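Local coordinates for Glyco_hydro_cc domain-containing protein (Pseudomonas viridiflava, PDB 6UAV), which probably hydrolyses internal beta-1,3-glucosidic bonds of glucans, as a GH128 (subgroup II) endo-beta-1,3-glucanase with a TIM-barrel catalytic core, at residues M93-E106 and W135-H147. Sequence-based numbering, arbitrary orientation.
Sequences MTPQAAAQLWPRLE and WLDAFYAAYASAH. With SO4 (sulfate ion), chain D.
Pro95 and Phe139, with CA atoms 4.3 Å apart, lie where helices 95-106 and 135-146 pack side by side, running broadly the same way and crossing at -47° with 8.1 Å between axes. Small residues permit this closeness: Ala99 CB meets Ala142 CB at 3.6 Å, while Ala138 CB rests against Pro95. Proline suits the first turn of a helix, where no preceding turn offers a carbonyl and the missing N-H costs nothing; its CG also lies over the five-membered ring of Trp135 in a CH-pi contact. That indole, swung round by CG anti to the backbone N (chi1 -171°), gives its NE1 hydrogen to Met93 O (2.9 Å), in the carbonyl plane, while its benzo edge touches Ala98 CB. Phe139 enters as a knob among Pro95, Ala98, Ala99 and Trp102, and Tyr143, one turn on, among Ala99, Trp102, Pro103 and Glu106. The Phe139 edge points at the face of Trp102 (Phe139 CZ to Trp102 CD2 3.5 Å, ring planes at 68°), and Trp102 in turn directs its edge, offset, at the face of Tyr143. Beyond this aromatic cluster, Tyr143 OH donates to Glu106 OE1 on its syn lone pair (2.6 Å), the carboxylate nearly perpendicular to the ring; Arg150 NH2 also hydrogen-bonds the hydroxyl, and Gln153 N Glu106 OE2. The imidazole of His147 covers one face of Tyr143, donates from ND1 to a sulfate, probably from the crystallisation liquor, and reaches Ala99 O through a water at NE2. The contact joins consecutive outer helices of the TIM barrel; Trp102 and Trp135 carry it inward onto Pro119 of strand 115-121, the strand between the two helices in the chain, and Trp102 also touches Val81 of strand 78-81 and hydrogen-bonds Gln153 O through NE1.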
ATOM      1  N   MET A  93      -7.204 -14.999   1.753  1.00 13.12           N
ATOM      2  CA  MET A  93      -8.318 -15.272   0.789  1.00 13.68           C
ATOM      3  C   MET A  93      -7.766 -16.197  -0.289  1.00 13.40           C
ATOM      4  O   MET A  93      -6.781 -15.849  -0.951  1.00 13.29           O
ATOM      5  CB  MET A  93      -8.842 -13.976   0.186  1.00 13.53           C
ATOM      6  CG  MET A  93      -9.636 -13.176   1.241  1.00 14.48           C
ATOM      7  SD  MET A  93     -10.217 -11.651   0.559  1.00 15.55           S
ATOM      8  CE  MET A  93     -11.598 -12.229  -0.427  1.00 17.76           C
ATOM      9  N   THR A  94      -8.416 -17.315  -0.512  1.00 13.58           N
ATOM     10  CA  THR A  94      -8.056 -18.168  -1.659  1.00 13.94           C
ATOM     11  C   THR A  94      -8.342 -17.433  -2.953  1.00 12.68           C
ATOM     12  O   THR A  94      -9.090 -16.445  -2.994  1.00 12.68           O
ATOM     13  CB  THR A  94      -8.830 -19.480  -1.624  1.00 14.82           C
ATOM     14  OG1 THR A  94     -10.208 -19.132  -1.787  1.00 14.62           O
ATOM     15  CG2 THR A  94      -8.606 -20.267  -0.339  1.00 15.93           C
ATOM     16  N   PRO A  95      -7.741 -17.876  -4.076  1.00 12.78           N
ATOM     17  CA  PRO A  95      -8.101 -17.282  -5.376  1.00 12.32           C
ATOM     18  C   PRO A  95      -9.619 -17.265  -5.632  1.00 12.08           C
ATOM     19  O   PRO A  95     -10.142 -16.235  -6.121  1.00 11.84           O
ATOM     20  CB  PRO A  95      -7.300 -18.164  -6.357  1.00 12.63           C
ATOM     21  CG  PRO A  95      -6.036 -18.511  -5.542  1.00 13.53           C
ATOM     22  CD  PRO A  95      -6.603 -18.789  -4.156  1.00 13.56           C
ATOM     23  N   GLN A  96     -10.299 -18.353  -5.303  1.00 12.88           N
ATOM     24  CA  GLN A  96     -11.765 -18.395  -5.499  1.00 12.72           C
ATOM     25  C   GLN A  96     -12.442 -17.368  -4.593  1.00 12.82           C
ATOM     26  O   GLN A  96     -13.435 -16.714  -5.035  1.00 12.70           O
ATOM     27  CB  GLN A  96     -12.298 -19.803  -5.317  1.00 13.48           C
ATOM     28  CG  GLN A  96     -11.911 -20.722  -6.477  1.00 13.79           C
ATOM     29  CD  GLN A  96     -12.641 -20.500  -7.776  1.00 13.73           C
ATOM     30  OE1 GLN A  96     -13.565 -19.693  -7.846  1.00 14.13           O
ATOM     31  NE2 GLN A  96     -12.223 -21.208  -8.828  1.00 13.16           N
ATOM     32  N   ALA A  97     -12.010 -17.278  -3.331  1.00 13.22           N
ATOM     33  CA  ALA A  97     -12.694 -16.356  -2.391  1.00 13.64           C
ATOM     34  C   ALA A  97     -12.527 -14.946  -2.928  1.00 12.91           C
ATOM     35  O   ALA A  97     -13.497 -14.137  -2.928  1.00 13.98           O
ATOM     36  CB  ALA A  97     -12.186 -16.552  -0.988  1.00 13.83           C
ATOM     37  N   ALA A  98     -11.360 -14.602  -3.489  1.00 12.28           N
ATOM     38  CA  ALA A  98     -11.163 -13.243  -4.009  1.00 12.13           C
ATOM     39  C   ALA A  98     -12.000 -13.051  -5.261  1.00 12.56           C
ATOM     40  O   ALA A  98     -12.589 -11.973  -5.449  1.00 12.20           O
ATOM     41  CB  ALA A  98      -9.688 -12.939  -4.211  1.00 12.13           C
ATOM     42  N   ALA A  99     -12.044 -14.049  -6.148  1.00 12.49           N
ATOM     43  CA  ALA A  99     -12.911 -13.983  -7.333  1.00 13.08           C
ATOM     44  C   ALA A  99     -14.367 -13.747  -6.888  1.00 13.59           C
ATOM     45  O   ALA A  99     -15.040 -12.971  -7.542  1.00 13.43           O
ATOM     46  CB  ALA A  99     -12.771 -15.235  -8.205  1.00 13.41           C
ATOM     47  N   GLN A 100     -14.833 -14.446  -5.846  1.00 13.97           N
ATOM     48  CA  GLN A 100     -16.232 -14.291  -5.365  1.00 15.43           C
ATOM     49  C   GLN A 100     -16.485 -12.838  -4.900  1.00 14.90           C
ATOM     50  O   GLN A 100     -17.592 -12.274  -5.162  1.00 15.44           O
ATOM     51  CB  GLN A 100     -16.528 -15.307  -4.251  1.00 17.13           C
ATOM     52  CG  GLN A 100     -17.945 -15.248  -3.673  1.00 19.42           C
ATOM     53  CD  GLN A 100     -18.290 -16.529  -2.935  1.00 21.83           C
ATOM     54  OE1 GLN A 100     -17.452 -17.367  -2.656  1.00 27.63           O
ATOM     55  NE2 GLN A 100     -19.528 -16.722  -2.566  1.00 26.06           N
ATOM     56  N   LEU A 101     -15.551 -12.216  -4.202  1.00 14.61           N
ATOM     57  CA  LEU A 101     -15.680 -10.809  -3.730  1.00 14.12           C
ATOM     58  C   LEU A 101     -15.678  -9.853  -4.922  1.00 13.41           C
ATOM     59  O   LEU A 101     -16.259  -8.780  -4.839  1.00 12.86           O
ATOM     60  CB  LEU A 101     -14.552 -10.499  -2.740  1.00 14.65           C
ATOM     61  CG  LEU A 101     -14.504  -9.075  -2.193  1.00 15.26           C
ATOM     62  CD1 LEU A 101     -15.753  -8.756  -1.404  1.00 15.60           C
ATOM     63  CD2 LEU A 101     -13.273  -8.848  -1.351  1.00 15.99           C
ATOM     64  N   TRP A 102     -14.924 -10.164  -5.956  1.00 12.57           N
ATOM     65  CA  TRP A 102     -14.471  -9.118  -6.906  1.00 11.95           C
ATOM     66  C   TRP A 102     -15.628  -8.350  -7.508  1.00 12.76           C
ATOM     67  O   TRP A 102     -15.532  -7.121  -7.655  1.00 12.80           O
ATOM     68  CB  TRP A 102     -13.528  -9.717  -7.976  1.00 12.24           C
ATOM     69  CG  TRP A 102     -12.553  -8.692  -8.471  1.00 11.64           C
ATOM     70  CD1 TRP A 102     -12.564  -7.960  -9.638  1.00 11.89           C
ATOM     71  CD2 TRP A 102     -11.443  -8.205  -7.716  1.00 11.88           C
ATOM     72  NE1 TRP A 102     -11.504  -7.098  -9.645  1.00 11.89           N
ATOM     73  CE2 TRP A 102     -10.815  -7.202  -8.488  1.00 12.13           C
ATOM     74  CE3 TRP A 102     -10.916  -8.503  -6.459  1.00 12.95           C
ATOM     75  CZ2 TRP A 102      -9.668  -6.526  -8.063  1.00 12.91           C
ATOM     76  CZ3 TRP A 102      -9.749  -7.862  -6.069  1.00 12.84           C
ATOM     77  CH2 TRP A 102      -9.143  -6.902  -6.862  1.00 13.07           C
ATOM     78  N   PRO A 103     -16.740  -8.993  -7.935  1.00 12.87           N
ATOM     79  CA  PRO A 103     -17.848  -8.238  -8.560  1.00 13.26           C
ATOM     80  C   PRO A 103     -18.392  -7.121  -7.642  1.00 13.27           C
ATOM     81  O   PRO A 103     -18.840  -6.089  -8.159  1.00 13.03           O
ATOM     82  CB  PRO A 103     -18.897  -9.310  -8.891  1.00 14.38           C
ATOM     83  CG  PRO A 103     -18.030 -10.597  -9.078  1.00 14.25           C
ATOM     84  CD  PRO A 103     -16.994 -10.453  -7.979  1.00 13.62           C
ATOM     85  N   ARG A 104     -18.432  -7.355  -6.340  1.00 13.56           N
ATOM     86  CA  ARG A 104     -18.807  -6.312  -5.323  1.00 14.49           C
ATOM     87  C   ARG A 104     -17.870  -5.093  -5.421  1.00 13.52           C
ATOM     88  O   ARG A 104     -18.357  -3.946  -5.345  1.00 13.80           O
ATOM     89  CB  ARG A 104     -18.827  -6.944  -3.926  1.00 15.60           C
ATOM     90  CG  ARG A 104     -20.039  -7.844  -3.712  1.00 18.48           C
ATOM     91  CD  ARG A 104     -19.904  -8.630  -2.424  1.00 20.22           C
ATOM     92  NE  ARG A 104     -19.826  -7.856  -1.199  1.00 21.26           N
ATOM     93  CZ  ARG A 104     -19.504  -8.394  -0.031  1.00 23.98           C
ATOM     94  NH1 ARG A 104     -19.317  -9.710   0.016  1.00 25.83           N
ATOM     95  NH2 ARG A 104     -19.461  -7.661   1.080  1.00 24.06           N
ATOM     96  N   LEU A 105     -16.564  -5.318  -5.596  1.00 12.77           N
ATOM     97  CA  LEU A 105     -15.558  -4.245  -5.778  1.00 12.42           C
ATOM     98  C   LEU A 105     -15.766  -3.577  -7.119  1.00 12.79           C
ATOM     99  O   LEU A 105     -15.667  -2.338  -7.194  1.00 13.63           O
ATOM    100  CB  LEU A 105     -14.151  -4.816  -5.610  1.00 12.62           C
ATOM    101  CG  LEU A 105     -13.940  -5.573  -4.299  1.00 12.92           C
ATOM    102  CD1 LEU A 105     -12.552  -6.082  -4.280  1.00 12.99           C
ATOM    103  CD2 LEU A 105     -14.199  -4.698  -3.058  1.00 13.54           C
ATOM    104  N   GLU A 106     -15.990  -4.355  -8.184  1.00 12.59           N
ATOM    105  CA  GLU A 106     -16.263  -3.767  -9.506  1.00 12.46           C
ATOM    106  C   GLU A 106     -17.521  -2.908  -9.426  1.00 12.85           C
ATOM    107  O   GLU A 106     -17.626  -1.875 -10.173  1.00 12.40           O
ATOM    108  CB  GLU A 106     -16.397  -4.906 -10.533  1.00 12.42           C
ATOM    109  CG  GLU A 106     -15.105  -5.602 -10.791  1.00 12.46           C
ATOM    110  CD  GLU A 106     -15.195  -6.817 -11.684  1.00 12.88           C
ATOM    111  OE1 GLU A 106     -16.247  -7.455 -11.661  1.00 13.71           O
ATOM    112  OE2 GLU A 106     -14.174  -7.128 -12.389  1.00 13.46           O
ATOM    113  N   TRP A 135      -0.766 -17.273  -7.117  1.00 10.93           N
ATOM    114  CA  TRP A 135      -2.054 -16.784  -6.563  1.00 10.46           C
ATOM    115  C   TRP A 135      -2.775 -15.950  -7.626  1.00 10.33           C
ATOM    116  O   TRP A 135      -3.979 -16.197  -7.875  1.00 10.95           O
ATOM    117  CB  TRP A 135      -1.827 -16.096  -5.197  1.00 10.30           C
ATOM    118  CG  TRP A 135      -3.110 -15.764  -4.478  1.00 10.38           C
ATOM    119  CD1 TRP A 135      -3.687 -16.498  -3.497  1.00 10.49           C
ATOM    120  CD2 TRP A 135      -4.041 -14.741  -4.828  1.00  9.98           C
ATOM    121  NE1 TRP A 135      -4.891 -15.939  -3.139  1.00 10.55           N
ATOM    122  CE2 TRP A 135      -5.147 -14.850  -3.956  1.00 10.12           C
ATOM    123  CE3 TRP A 135      -4.028 -13.685  -5.765  1.00  9.86           C
ATOM    124  CZ2 TRP A 135      -6.259 -14.024  -4.033  1.00 10.12           C
ATOM    125  CZ3 TRP A 135      -5.108 -12.830  -5.818  1.00 10.09           C
ATOM    126  CH2 TRP A 135      -6.206 -13.001  -4.961  1.00 10.15           C
ATOM    127  N   LEU A 136      -2.104 -15.005  -8.248  1.00 10.98           N
ATOM    128  CA  LEU A 136      -2.757 -14.121  -9.234  1.00 11.13           C
ATOM    129  C   LEU A 136      -3.201 -14.899 -10.459  1.00 11.72           C
ATOM    130  O   LEU A 136      -4.303 -14.605 -10.949  1.00 12.00           O
ATOM    131  CB  LEU A 136      -1.838 -12.975  -9.640  1.00 11.25           C
ATOM    132  CG  LEU A 136      -1.638 -11.839  -8.620  1.00 11.21           C
ATOM    133  CD1 LEU A 136      -0.461 -10.984  -9.039  1.00 11.36           C
ATOM    134  CD2 LEU A 136      -2.895 -11.011  -8.475  1.00 11.15           C
ATOM    135  N   ASP A 137      -2.413 -15.848 -10.968  1.00 11.97           N
ATOM    136  CA  ASP A 137      -2.853 -16.697 -12.091  1.00 12.56           C
ATOM    137  C   ASP A 137      -4.189 -17.350 -11.733  1.00 12.20           C
ATOM    138  O   ASP A 137      -5.131 -17.353 -12.578  1.00 12.65           O
ATOM    139  CB  ASP A 137      -1.815 -17.732 -12.461  1.00 13.23           C
ATOM    140  CG  ASP A 137      -0.622 -17.204 -13.231  1.00 14.32           C
ATOM    141  OD1 ASP A 137      -0.661 -15.980 -13.645  1.00 15.11           O
ATOM    142  OD2 ASP A 137       0.299 -18.026 -13.449  1.00 14.28           O
ATOM    143  N   ALA A 138      -4.251 -17.932 -10.546  1.00 12.05           N
ATOM    144  CA  ALA A 138      -5.440 -18.684 -10.121  1.00 11.84           C
ATOM    145  C   ALA A 138      -6.629 -17.740  -9.967  1.00 11.94           C
ATOM    146  O   ALA A 138      -7.758 -18.136 -10.337  1.00 11.77           O
ATOM    147  CB  ALA A 138      -5.146 -19.404  -8.849  1.00 12.07           C
ATOM    148  N   PHE A 139      -6.399 -16.546  -9.399  1.00 11.57           N
ATOM    149  CA  PHE A 139      -7.475 -15.542  -9.212  1.00 11.47           C
ATOM    150  C   PHE A 139      -8.000 -15.108 -10.574  1.00 11.42           C
ATOM    151  O   PHE A 139      -9.245 -15.110 -10.775  1.00 11.30           O
ATOM    152  CB  PHE A 139      -6.882 -14.354  -8.431  1.00 11.69           C
ATOM    153  CG  PHE A 139      -7.689 -13.100  -8.481  1.00 11.62           C
ATOM    154  CD1 PHE A 139      -8.962 -13.047  -7.942  1.00 12.95           C
ATOM    155  CD2 PHE A 139      -7.191 -11.994  -9.140  1.00 12.09           C
ATOM    156  CE1 PHE A 139      -9.707 -11.888  -8.037  1.00 12.79           C
ATOM    157  CE2 PHE A 139      -7.933 -10.825  -9.232  1.00 12.81           C
ATOM    158  CZ  PHE A 139      -9.189 -10.774  -8.658  1.00 12.29           C
ATOM    159  N   TYR A 140      -7.119 -14.827 -11.521  1.00 11.54           N
ATOM    160  CA  TYR A 140      -7.542 -14.485 -12.897  1.00 11.86           C
ATOM    161  C   TYR A 140      -8.358 -15.643 -13.510  1.00 12.33           C
ATOM    162  O   TYR A 140      -9.438 -15.436 -14.063  1.00 12.63           O
ATOM    163  CB  TYR A 140      -6.323 -14.205 -13.777  1.00 12.48           C
ATOM    164  CG  TYR A 140      -5.930 -12.757 -13.931  1.00 13.22           C
ATOM    165  CD1 TYR A 140      -5.162 -12.138 -12.945  1.00 13.91           C
ATOM    166  CD2 TYR A 140      -6.248 -12.036 -15.063  1.00 14.33           C
ATOM    167  CE1 TYR A 140      -4.704 -10.847 -13.086  1.00 14.16           C
ATOM    168  CE2 TYR A 140      -5.806 -10.733 -15.212  1.00 15.29           C
ATOM    169  CZ  TYR A 140      -5.033 -10.157 -14.225  1.00 14.90           C
ATOM    170  OH  TYR A 140      -4.599  -8.879 -14.338  1.00 16.95           O
ATOM    171  N   ALA A 141      -7.917 -16.885 -13.333  1.00 11.97           N
ATOM    172  CA  ALA A 141      -8.606 -18.049 -13.931  1.00 12.58           C
ATOM    173  C   ALA A 141      -9.977 -18.245 -13.254  1.00 11.92           C
ATOM    174  O   ALA A 141     -10.913 -18.631 -13.953  1.00 11.68           O
ATOM    175  CB  ALA A 141      -7.708 -19.250 -13.795  1.00 12.83           C
ATOM    176  N   ALA A 142     -10.065 -17.998 -11.936  1.00 11.87           N
ATOM    177  CA  ALA A 142     -11.318 -18.180 -11.172  1.00 11.88           C
ATOM    178  C   ALA A 142     -12.308 -17.115 -11.631  1.00 12.25           C
ATOM    179  O   ALA A 142     -13.481 -17.410 -11.913  1.00 13.08           O
ATOM    180  CB  ALA A 142     -11.076 -18.086  -9.706  1.00 11.85           C
ATOM    181  N   TYR A 143     -11.869 -15.869 -11.676  1.00 12.34           N
ATOM    182  CA  TYR A 143     -12.758 -14.765 -12.097  1.00 12.45           C
ATOM    183  C   TYR A 143     -13.220 -15.029 -13.533  1.00 12.76           C
ATOM    184  O   TYR A 143     -14.433 -14.971 -13.842  1.00 12.46           O
ATOM    185  CB  TYR A 143     -12.077 -13.410 -11.949  1.00 11.86           C
ATOM    186  CG  TYR A 143     -13.073 -12.328 -12.265  1.00 12.08           C
ATOM    187  CD1 TYR A 143     -13.339 -11.982 -13.561  1.00 12.45           C
ATOM    188  CD2 TYR A 143     -13.808 -11.684 -11.272  1.00 12.39           C
ATOM    189  CE1 TYR A 143     -14.263 -11.001 -13.883  1.00 12.51           C
ATOM    190  CE2 TYR A 143     -14.762 -10.729 -11.571  1.00 12.45           C
ATOM    191  CZ  TYR A 143     -14.973 -10.356 -12.882  1.00 13.03           C
ATOM    192  OH  TYR A 143     -15.936  -9.459 -13.253  1.00 13.23           O
ATOM    193  N   ALA A 144     -12.302 -15.332 -14.479  1.00 11.68           N
ATOM    194  CA  ALA A 144     -12.654 -15.501 -15.896  1.00 11.98           C
ATOM    195  C   ALA A 144     -13.650 -16.659 -16.035  1.00 12.12           C
ATOM    196  O   ALA A 144     -14.574 -16.548 -16.804  1.00 12.53           O
ATOM    197  CB  ALA A 144     -11.429 -15.720 -16.744  1.00 12.25           C
ATOM    198  N   SER A 145     -13.482 -17.744 -15.285  1.00 12.19           N
ATOM    199  CA  SER A 145     -14.424 -18.876 -15.265  1.00 12.46           C
ATOM    200  C   SER A 145     -15.861 -18.409 -14.947  1.00 13.06           C
ATOM    201  O   SER A 145     -16.843 -18.879 -15.607  1.00 13.40           O
ATOM    202  CB  SER A 145     -13.956 -19.912 -14.272  1.00 12.01           C
ATOM    203  OG  SER A 145     -14.868 -20.999 -14.271  1.00 12.52           O
ATOM    204  N   ALA A 146     -15.985 -17.562 -13.930  1.00 13.00           N
ATOM    205  CA  ALA A 146     -17.308 -17.092 -13.456  1.00 13.74           C
ATOM    206  C   ALA A 146     -17.910 -16.006 -14.358  1.00 14.62           C
ATOM    207  O   ALA A 146     -19.114 -15.675 -14.112  1.00 15.03           O
ATOM    208  CB  ALA A 146     -17.177 -16.645 -12.020  1.00 13.47           C
ATOM    209  N   HIS A 147     -17.168 -15.431 -15.314  1.00 15.06           N
ATOM    210  CA  HIS A 147     -17.638 -14.251 -16.096  1.00 15.90           C
ATOM    211  C   HIS A 147     -17.314 -14.403 -17.585  1.00 17.31           C
ATOM    212  O   HIS A 147     -16.840 -13.377 -18.208  1.00 17.89           O
ATOM    213  CB  HIS A 147     -17.057 -12.975 -15.463  1.00 15.16           C
ATOM    214  CG  HIS A 147     -17.409 -12.870 -14.024  1.00 14.49           C
ATOM    215  ND1 HIS A 147     -18.665 -12.479 -13.643  1.00 15.60           N
ATOM    216  CD2 HIS A 147     -16.768 -13.282 -12.914  1.00 14.11           C
ATOM    217  CE1 HIS A 147     -18.733 -12.526 -12.321  1.00 15.71           C
ATOM    218  NE2 HIS A 147     -17.576 -13.077 -11.854  1.00 14.33           N
TER
HETATM  219  S   SO4 D 303     -21.258 -11.346 -15.880  0.79 38.59           S
HETATM  220  O1  SO4 D 303     -20.628 -11.110 -17.134  0.79 38.54           O
HETATM  221  O2  SO4 D 303     -22.680 -11.429 -16.065  0.79 38.74           O
HETATM  222  O3  SO4 D 303     -20.816 -12.598 -15.371  0.79 38.42           O
HETATM  223  O4  SO4 D 303     -20.961 -10.268 -14.955  0.79 40.53           O
HETATM  224  O   HOH W   1     -15.036 -18.757 -10.163  1.00 12.77           O
HETATM  225  O   HOH W   2     -16.954 -14.069  -9.275  1.00 17.82           O